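Local coordinates for putative branched chain amino acid ABC transporter, periplasmic amino acid-binding protein (Brucella ovis, PDB 4XFK) that probably serves as the periplasmic substrate-binding component of an ABC-type amino-acid transport system, capturing branched-chain and related amino acids for uptake, at residues 261-266 against 354-359; 80-85 against 108-113; 307-312 against 330-335. The protein carries 1 engineered substitution. One frame throughout, in Å; residues are numbered along the deposited sequence.

Contact 1 (261-266 against 354-359)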
loop_
_atom_site.group_PDB
_atom_site.type_symbol
_atom_site.label_atom_id
_atom_site.label_comp_id
_atom_site.label_asym_id
_atom_site.label_seq_id
_atom_site.Cartn_x
_atom_site.Cartn_y
_atom_site.Cartn_z
ATOM N N GLY A 261 -11.606 2.700 -19.144
ATOM C CA GLY A 261 -12.707 2.526 -18.216
ATOM C C GLY A 261 -12.480 1.652 -16.999
ATOM O O GLY A 261 -13.370 1.529 -16.160
ATOM N N HIS A 262 -11.315 1.019 -16.897
ATOM C CA HIS A 262 -10.983 0.279 -15.680
ATOM C C HIS A 262 -10.683 1.248 -14.549
ATOM O O HIS A 262 -10.350 2.414 -14.790
ATOM C CB HIS A 262 -9.833 -0.692 -15.927
ATOM C CG HIS A 262 -10.131 -1.674 -17.008
ATOM N ND1 HIS A 262 -10.876 -2.813 -16.792
ATOM C CD2 HIS A 262 -9.828 -1.663 -18.328
ATOM C CE1 HIS A 262 -11.007 -3.471 -17.931
ATOM N NE2 HIS A 262 -10.387 -2.790 -18.878
ATOM N N ILE A 263 -10.811 0.763 -13.319
ATOM C CA ILE A 263 -10.857 1.630 -12.152
ATOM C C ILE A 263 -9.862 1.200 -11.078
ATOM O O ILE A 263 -9.616 0.006 -10.874
ATOM C CB ILE A 263 -12.289 1.614 -11.530
ATOM C CG1 ILE A 263 -13.374 1.844 -12.594
ATOM C CG2 ILE A 263 -12.434 2.636 -10.405
ATOM C CD1 ILE A 263 -13.331 3.225 -13.228
ATOM N N VAL A 264 -9.296 2.179 -10.385
ATOM C CA VAL A 264 -8.431 1.916 -9.237
ATOM C C VAL A 264 -8.712 2.983 -8.182
ATOM O O VAL A 264 -9.100 4.101 -8.521
ATOM C CB VAL A 264 -6.931 1.915 -9.651
ATOM C CG1 VAL A 264 -6.453 3.320 -10.017
ATOM C CG2 VAL A 264 -6.037 1.294 -8.570
ATOM N N SER A 265 -8.560 2.628 -6.908
ATOM C CA SER A 265 -8.611 3.602 -5.821
ATOM C C SER A 265 -7.269 3.566 -5.103
ATOM O O SER A 265 -6.819 2.491 -4.684
ATOM C CB SER A 265 -9.735 3.271 -4.849
ATOM O OG SER A 265 -9.773 4.250 -3.824
ATOM N N THR A 266 -6.619 4.726 -5.000
ATOM C CA THR A 266 -5.283 4.817 -4.397
ATOM C C THR A 266 -5.154 6.110 -3.592
ATOM O O THR A 266 -6.013 6.980 -3.690
ATOM C CB THR A 266 -4.152 4.815 -5.455
ATOM O OG1 THR A 266 -4.008 6.136 -5.974
ATOM C CG2 THR A 266 -4.388 3.812 -6.567
ATOM N N MET A 354 -8.426 9.217 -0.202
ATOM C CA MET A 354 -8.350 8.233 -1.273
ATOM C C MET A 354 -8.942 8.811 -2.549
ATOM O O MET A 354 -9.945 9.518 -2.519
ATOM C CB MET A 354 -9.092 6.955 -0.878
ATOM C CG MET A 354 -8.391 6.150 0.212
ATOM S SD MET A 354 -6.811 5.431 -0.325
ATOM C CE MET A 354 -7.404 4.091 -1.355
ATOM N N VAL A 355 -8.315 8.499 -3.673
ATOM C CA VAL A 355 -8.730 9.022 -4.960
ATOM C C VAL A 355 -9.104 7.874 -5.869
ATOM O O VAL A 355 -8.288 6.988 -6.137
ATOM C CB VAL A 355 -7.577 9.795 -5.620
ATOM C CG1 VAL A 355 -8.064 10.520 -6.866
ATOM C CG2 VAL A 355 -6.993 10.761 -4.638
ATOM N N VAL A 356 -10.342 7.893 -6.351
ATOM C CA VAL A 356 -10.805 6.879 -7.285
ATOM C C VAL A 356 -10.608 7.401 -8.705
ATOM O O VAL A 356 -10.932 8.554 -9.004
ATOM C CB VAL A 356 -12.264 6.475 -7.020
ATOM C CG1 VAL A 356 -12.575 5.188 -7.755
ATOM C CG2 VAL A 356 -12.481 6.287 -5.519
ATOM N N GLN A 357 -10.055 6.542 -9.560
ATOM C CA GLN A 357 -9.505 6.945 -10.851
ATOM C C GLN A 357 -9.934 5.989 -11.956
ATOM O O GLN A 357 -10.064 4.778 -11.723
ATOM C CB GLN A 357 -7.977 6.945 -10.779
ATOM C CG GLN A 357 -7.397 7.883 -9.726
ATOM C CD GLN A 357 -6.040 7.434 -9.231
ATOM O OE1 GLN A 357 -5.065 7.436 -9.982
ATOM N NE2 GLN A 357 -5.966 7.052 -7.957
ATOM N N GLU A 358 -10.126 6.529 -13.160
ATOM C CA GLU A 358 -10.500 5.722 -14.320
ATOM C C GLU A 358 -9.418 5.794 -15.389
ATOM O O GLU A 358 -8.756 6.818 -15.534
ATOM C CB GLU A 358 -11.828 6.213 -14.897
ATOM C CG GLU A 358 -11.788 7.650 -15.410
ATOM C CD GLU A 358 -13.115 8.114 -15.959
ATOM O OE1 GLU A 358 -13.535 7.592 -17.009
ATOM O OE2 GLU A 358 -13.733 9.001 -15.338
ATOM N N VAL A 359 -9.236 4.712 -16.137
ATOM C CA VAL A 359 -8.298 4.736 -17.253
ATOM C C VAL A 359 -8.933 5.496 -18.418
ATOM O O VAL A 359 -10.020 5.139 -18.882
ATOM C CB VAL A 359 -7.906 3.316 -17.682
ATOM C CG1 VAL A 359 -6.927 3.368 -18.848
ATOM C CG2 VAL A 359 -7.308 2.560 -16.491
#
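Met354 folds its bent side chain over the end of strand 263-266, its CE 3.4 Å from Ser265 OG, a hydroxyl hydrogen-bonded to Thr144. Val355 trades two backbone hydrogen bonds with Thr266, and its O accepts twice, from Thr266 N and Gln357 NE2 on opposite faces of the carbonyl plane. Val356 turns to the side of Ile263 and Ser265, its CG1 3.7 Å from Ile263 CG2. On the other side, Gln357 runs alongside Val264 and then crosses Thr266 at about a right angle. Its NE2 reaches Thr266 OG1 at 2.9 Å and Val355 O at 3.0 Å, both in the amide plane, while its OE1 is held by Asn269. Thr266 OG1 meets it from between its own N and carbonyl carbon (chi1 82°). Glu358 lays its CB 3.7 Å from Ile263 CD1. Val359 closes the pairing through bonds to His262 O and Gly261 N, in the mixed sheet of the periplasmic binding protein fold, where the parallel run through 240-243 and 263-266 meets antiparallel strand 350-360. With both amide hydrogens and the oxygen engaged, buried Gln357 is fixed in rotation: Thr266 OG1 adds one side-chain bond across the strands, and Val355 O holds the amide from its own.

Contact 2 (80-85 against 108-113). With NA (sodium ion), chain D.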
loop_
_atom_site.group_PDB
_atom_site.type_symbol
_atom_site.label_atom_id
_atom_site.label_comp_id
_atom_site.label_asym_id
_atom_site.label_seq_id
_atom_site.Cartn_x
_atom_site.Cartn_y
_atom_site.Cartn_z
ATOM N N GLN A 80 16.925 0.132 14.534
ATOM C CA GLN A 80 15.859 0.383 15.504
ATOM C C GLN A 80 14.499 0.403 14.817
ATOM O O GLN A 80 13.459 0.434 15.479
ATOM C CB GLN A 80 16.062 1.719 16.228
ATOM C CG GLN A 80 17.424 1.918 16.873
ATOM C CD GLN A 80 18.334 2.767 16.002
ATOM O OE1 GLN A 80 18.112 2.898 14.794
ATOM N NE2 GLN A 80 19.363 3.346 16.603
ATOM N N ILE A 81 14.514 0.422 13.488
ATOM C CA ILE A 81 13.304 0.520 12.678
ATOM C C ILE A 81 13.415 -0.434 11.494
ATOM O O ILE A 81 14.467 -0.510 10.839
ATOM C CB ILE A 81 13.093 1.953 12.144
ATOM C CG1 ILE A 81 13.138 2.958 13.298
ATOM C CG2 ILE A 81 11.784 2.054 11.352
ATOM C CD1 ILE A 81 12.754 4.342 12.907
ATOM N N ILE A 82 12.336 -1.173 11.254
ATOM C CA ILE A 82 12.198 -2.068 10.110
ATOM C C ILE A 82 11.120 -1.502 9.194
ATOM O O ILE A 82 10.032 -1.163 9.666
ATOM C CB ILE A 82 11.722 -3.469 10.563
ATOM C CG1 ILE A 82 12.663 -4.061 11.622
ATOM C CG2 ILE A 82 11.536 -4.407 9.362
ATOM C CD1 ILE A 82 14.068 -4.316 11.129
ATOM N N VAL A 83 11.408 -1.424 7.904
ATOM C CA VAL A 83 10.443 -0.967 6.910
ATOM C C VAL A 83 10.227 -2.052 5.852
ATOM O O VAL A 83 11.194 -2.662 5.370
ATOM C CB VAL A 83 10.951 0.303 6.227
ATOM C CG1 VAL A 83 10.108 0.638 5.033
ATOM C CG2 VAL A 83 10.999 1.464 7.232
ATOM N N GLN A 84 8.964 -2.281 5.493
ATOM C CA GLN A 84 8.602 -3.291 4.505
ATOM C C GLN A 84 7.182 -2.997 4.041
ATOM O O GLN A 84 6.414 -2.351 4.767
ATOM C CB GLN A 84 8.701 -4.695 5.117
ATOM C CG GLN A 84 8.332 -5.850 4.176
ATOM C CD GLN A 84 6.850 -6.201 4.218
ATOM O OE1 GLN A 84 6.100 -5.677 5.042
ATOM N NE2 GLN A 84 6.425 -7.091 3.323
ATOM N N GLY A 85 6.817 -3.448 2.840
ATOM C CA GLY A 85 5.443 -3.293 2.391
ATOM C C GLY A 85 4.936 -4.154 1.244
ATOM O O GLY A 85 3.748 -4.083 0.926
ATOM N N LYS A 108 14.327 -1.329 24.687
ATOM C CA LYS A 108 15.118 -1.419 23.465
ATOM C C LYS A 108 14.246 -1.870 22.298
ATOM O O LYS A 108 14.702 -2.581 21.406
ATOM C CB LYS A 108 16.266 -2.412 23.638
ATOM N N GLU A 109 12.990 -1.440 22.303
ATOM C CA GLU A 109 12.023 -1.889 21.312
ATOM C C GLU A 109 12.356 -1.439 19.888
ATOM O O GLU A 109 12.961 -0.387 19.670
ATOM C CB GLU A 109 10.616 -1.430 21.704
ATOM C CG GLU A 109 10.083 -2.083 22.976
ATOM C CD GLU A 109 10.448 -1.332 24.249
ATOM O OE1 GLU A 109 11.272 -0.393 24.193
ATOM O OE2 GLU A 109 9.893 -1.685 25.316
ATOM N N VAL A 110 11.944 -2.261 18.926
ATOM C CA VAL A 110 12.121 -1.989 17.506
ATOM C C VAL A 110 10.768 -1.620 16.899
ATOM O O VAL A 110 9.739 -2.212 17.250
ATOM C CB VAL A 110 12.728 -3.234 16.807
ATOM C CG1 VAL A 110 12.699 -3.110 15.286
ATOM C CG2 VAL A 110 14.152 -3.483 17.310
ATOM N N LEU A 111 10.768 -0.621 16.021
ATOM C CA LEU A 111 9.559 -0.204 15.318
ATOM C C LEU A 111 9.432 -0.877 13.964
ATOM O O LEU A 111 10.417 -1.032 13.251
ATOM C CB LEU A 111 9.572 1.306 15.084
ATOM C CG LEU A 111 9.175 2.218 16.232
ATOM C CD1 LEU A 111 9.694 3.620 15.990
ATOM C CD2 LEU A 111 7.658 2.208 16.371
ATOM N N TYR A 112 8.209 -1.255 13.605
ATOM C CA TYR A 112 7.931 -1.739 12.260
ATOM C C TYR A 112 7.043 -0.699 11.562
ATOM O O TYR A 112 5.877 -0.507 11.927
ATOM C CB TYR A 112 7.271 -3.123 12.313
ATOM C CG TYR A 112 6.735 -3.657 10.998
ATOM C CD1 TYR A 112 7.316 -3.313 9.773
ATOM C CD2 TYR A 112 5.642 -4.521 10.990
ATOM C CE1 TYR A 112 6.797 -3.807 8.580
ATOM C CE2 TYR A 112 5.130 -5.008 9.817
ATOM C CZ TYR A 112 5.702 -4.653 8.620
ATOM O OH TYR A 112 5.156 -5.153 7.467
ATOM N N LEU A 113 7.623 0.005 10.595
ATOM C CA LEU A 113 6.859 0.911 9.744
ATOM C C LEU A 113 6.410 0.148 8.513
ATOM O O LEU A 113 7.198 -0.166 7.620
ATOM C CB LEU A 113 7.697 2.120 9.342
ATOM C CG LEU A 113 8.372 2.882 10.485
ATOM C CD1 LEU A 113 9.095 4.086 9.911
ATOM C CD2 LEU A 113 7.379 3.306 11.555
HETATM NA NA NA D . 2.232 -3.396 -0.669
HETATM O O HOH W 1 0.391 -2.658 -1.766
HETATM O O HOH W 2 2.636 -4.890 -2.262
#
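Tyr112 and Gln84 cross at a slant, phenol against amide, with their planes 42° apart. The tyrosine hydroxyl donates to Gln84 OE1 over 2.7 Å, while Gln84 NE2 is taken up by Ser87 O. Gln84 extends CG opposite its backbone N (chi1 180°) and then bends at chi2, which brings the amide to the hydroxyl end of the ring. Ile82 O lies in the ring plane at the edge, 3.5 Å from Tyr112 CD1. Strands 81-84 and 111-114 are the two parallel strands of a beta-alpha-beta unit, joined through helix 88-104, in the five-stranded parallel sheet of one lobe of the periplasmic binding protein fold. Backbone bonds alternate across the pair, from Leu111 N to Gln80 O, Ile82 N to Leu111 O and Leu113 N to Ile82 O; the last, Gln84 N to Leu113 O, is weak at 3.5 Å. On the other side, the residues of the two segments meet through aliphatic groups: Ile81 CG2 abuts Leu113 CG at 3.6 Å, and Val83 CG2 stands 4.0 Å from Leu113 CB. Just past the strand, Gly85 O binds the sodium ion at 2.3 Å, alongside two waters, Gly116 O and Tyr31 OH.

Contact 3 (307-312 against 330-335)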
loop_
_atom_site.group_PDB
_atom_site.type_symbol
_atom_site.label_atom_id
_atom_site.label_comp_id
_atom_site.label_asym_id
_atom_site.label_seq_id
_atom_site.Cartn_x
_atom_site.Cartn_y
_atom_site.Cartn_z
ATOM N N GLY A 307 8.742 11.532 9.245
ATOM C CA GLY A 307 9.680 12.635 9.356
ATOM C C GLY A 307 9.156 13.752 10.238
ATOM O O GLY A 307 9.908 14.388 10.985
ATOM N N GLU A 308 7.854 13.995 10.163
ATOM C CA GLU A 308 7.231 14.993 11.014
ATOM C C GLU A 308 7.314 14.563 12.481
ATOM O O GLU A 308 7.623 15.375 13.351
ATOM C CB GLU A 308 5.788 15.236 10.578
ATOM C CG GLU A 308 4.963 16.078 11.539
ATOM C CD GLU A 308 5.371 17.536 11.577
ATOM O OE1 GLU A 308 6.163 17.973 10.709
ATOM O OE2 GLU A 308 4.895 18.247 12.492
ATOM N N ALA A 309 7.055 13.285 12.746
ATOM C CA ALA A 309 7.214 12.732 14.089
ATOM C C ALA A 309 8.629 12.954 14.620
ATOM O O ALA A 309 8.812 13.363 15.767
ATOM C CB ALA A 309 6.889 11.254 14.088
ATOM N N LEU A 310 9.631 12.700 13.785
ATOM C CA LEU A 310 11.016 12.863 14.210
ATOM C C LEU A 310 11.304 14.302 14.629
ATOM O O LEU A 310 12.043 14.535 15.586
ATOM C CB LEU A 310 11.981 12.434 13.104
ATOM C CG LEU A 310 12.076 10.937 12.791
ATOM C CD1 LEU A 310 13.116 10.685 11.694
ATOM C CD2 LEU A 310 12.390 10.118 14.044
ATOM N N LYS A 311 10.704 15.261 13.926
ATOM C CA LYS A 311 10.884 16.672 14.264
ATOM C C LYS A 311 10.311 16.997 15.638
ATOM O O LYS A 311 10.722 17.972 16.269
ATOM C CB LYS A 311 10.208 17.574 13.227
ATOM C CG LYS A 311 10.803 17.506 11.839
ATOM C CD LYS A 311 10.062 18.430 10.883
ATOM C CE LYS A 311 10.592 18.274 9.476
ATOM N NZ LYS A 311 9.882 19.180 8.533
ATOM N N ASN A 312 9.351 16.191 16.091
ATOM C CA ASN A 312 8.616 16.492 17.319
ATOM C C ASN A 312 9.122 15.738 18.535
ATOM O O ASN A 312 8.647 15.954 19.652
ATOM C CB ASN A 312 7.119 16.244 17.124
ATOM C CG ASN A 312 6.526 17.132 16.053
ATOM O OD1 ASN A 312 7.051 18.209 15.768
ATOM N ND2 ASN A 312 5.438 16.682 15.443
ATOM N N GLU A 330 2.018 8.886 16.614
ATOM C CA GLU A 330 0.612 8.989 17.008
ATOM C C GLU A 330 0.121 10.429 17.020
ATOM O O GLU A 330 -1.030 10.701 16.662
ATOM C CB GLU A 330 0.391 8.386 18.394
ATOM C CG GLU A 330 0.537 6.881 18.460
ATOM C CD GLU A 330 0.140 6.321 19.812
ATOM O OE1 GLU A 330 0.252 7.047 20.824
ATOM O OE2 GLU A 330 -0.310 5.163 19.869
ATOM N N ASN A 331 0.987 11.339 17.462
ATOM C CA ASN A 331 0.611 12.734 17.662
ATOM C C ASN A 331 0.815 13.611 16.431
ATOM O O ASN A 331 0.412 14.772 16.426
ATOM C CB ASN A 331 1.418 13.340 18.813
ATOM C CG ASN A 331 1.204 12.629 20.132
ATOM O OD1 ASN A 331 0.174 12.011 20.356
ATOM N ND2 ASN A 331 2.183 12.737 21.024
ATOM N N ALA A 332 1.450 13.070 15.400
ATOM C CA ALA A 332 1.882 13.877 14.264
ATOM C C ALA A 332 0.818 14.033 13.189
ATOM O O ALA A 332 -0.014 13.150 12.978
ATOM C CB ALA A 332 3.138 13.276 13.650
ATOM N N SER A 333 0.867 15.162 12.497
ATOM C CA SER A 333 0.074 15.344 11.291
ATOM C C SER A 333 0.913 16.133 10.303
ATOM O O SER A 333 1.710 16.989 10.694
ATOM C CB SER A 333 -1.240 16.072 11.581
ATOM O OG SER A 333 -0.982 17.393 12.010
ATOM N N VAL A 334 0.751 15.825 9.022
ATOM C CA VAL A 334 1.540 16.495 7.996
ATOM C C VAL A 334 0.695 16.758 6.759
ATOM O O VAL A 334 -0.190 15.967 6.423
ATOM C CB VAL A 334 2.831 15.686 7.672
ATOM C CG1 VAL A 334 2.508 14.387 6.928
ATOM C CG2 VAL A 334 3.830 16.529 6.905
ATOM N N LYS A 335 0.937 17.890 6.112
ATOM C CA LYS A 335 0.311 18.191 4.832
ATOM C C LYS A 335 1.159 17.563 3.732
ATOM O O LYS A 335 2.267 18.002 3.460
ATOM C CB LYS A 335 0.199 19.708 4.620
HETATM O O HOH W 3 2.659 17.268 13.778
#
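Glu308 lays the aliphatic part of its side chain over the backbone that leads from Ala332 into Val334. Its CG is 3.5 Å from Ser333 O and 4.0 Å from Ala332 CB, and its CB faces Val334 CB. CG extends opposite the backbone N (chi1 170°), then the chain bends at chi2 (70°), which leaves methylene groups against the crossing segment while the carboxylate turns toward the end of Asn312. There OE2 accepts a weak hydrogen bond from Asn312 ND2, four residues further along the chain. The two segments form no direct hydrogen bond with each other; a water provides the polar link. It donates to Glu308 OE2 at 2.8 Å and accepts from Ser333 N at 3.0 Å, with a further weak bond from Asn312 ND2, and thereby supplies an acceptor for a backbone N-H and tethers the carboxylate. Beside this bridge the packing is small and apolar: Ala332 points its methyl at the helix, where it approaches Ala309 N at 4.0 Å and Ala309 CB at 4.3 Å. The contact joins helix 296-312 to the turn after helix 322-331 and to the start of strand 333-336. Leu305, one helix turn before Ala309, also touches Ala332 and Val334, Ala309 rests on Ala328 and Ile329 of helix 322-331, and strand 333-336 pairs antiparallel with strand 339-343 through Val334 and Tyr341.

In the fold
The three contacts illustrate how a periplasmic binding protein combines two sheets in one chain. Contact 2 belongs to the parallel sheet and contact 1 to the mixed one; their centres are about 31 Å apart, on opposite sides of the chain's centre, and their nearest atoms about 14 Å apart. Contact 3 falls between the two halves of contact 1 in sequence and reaches the same mixed sheet through strand 333-336, yet its centre is closer to that of contact 2 (about 17 Å) than of contact 1 (about 29 Å). Contact 2 alone supplies a sodium ligand, Gly85; the Thr266 side chain of contact 1 comes to about 11 Å (nearest atoms) from that same ion.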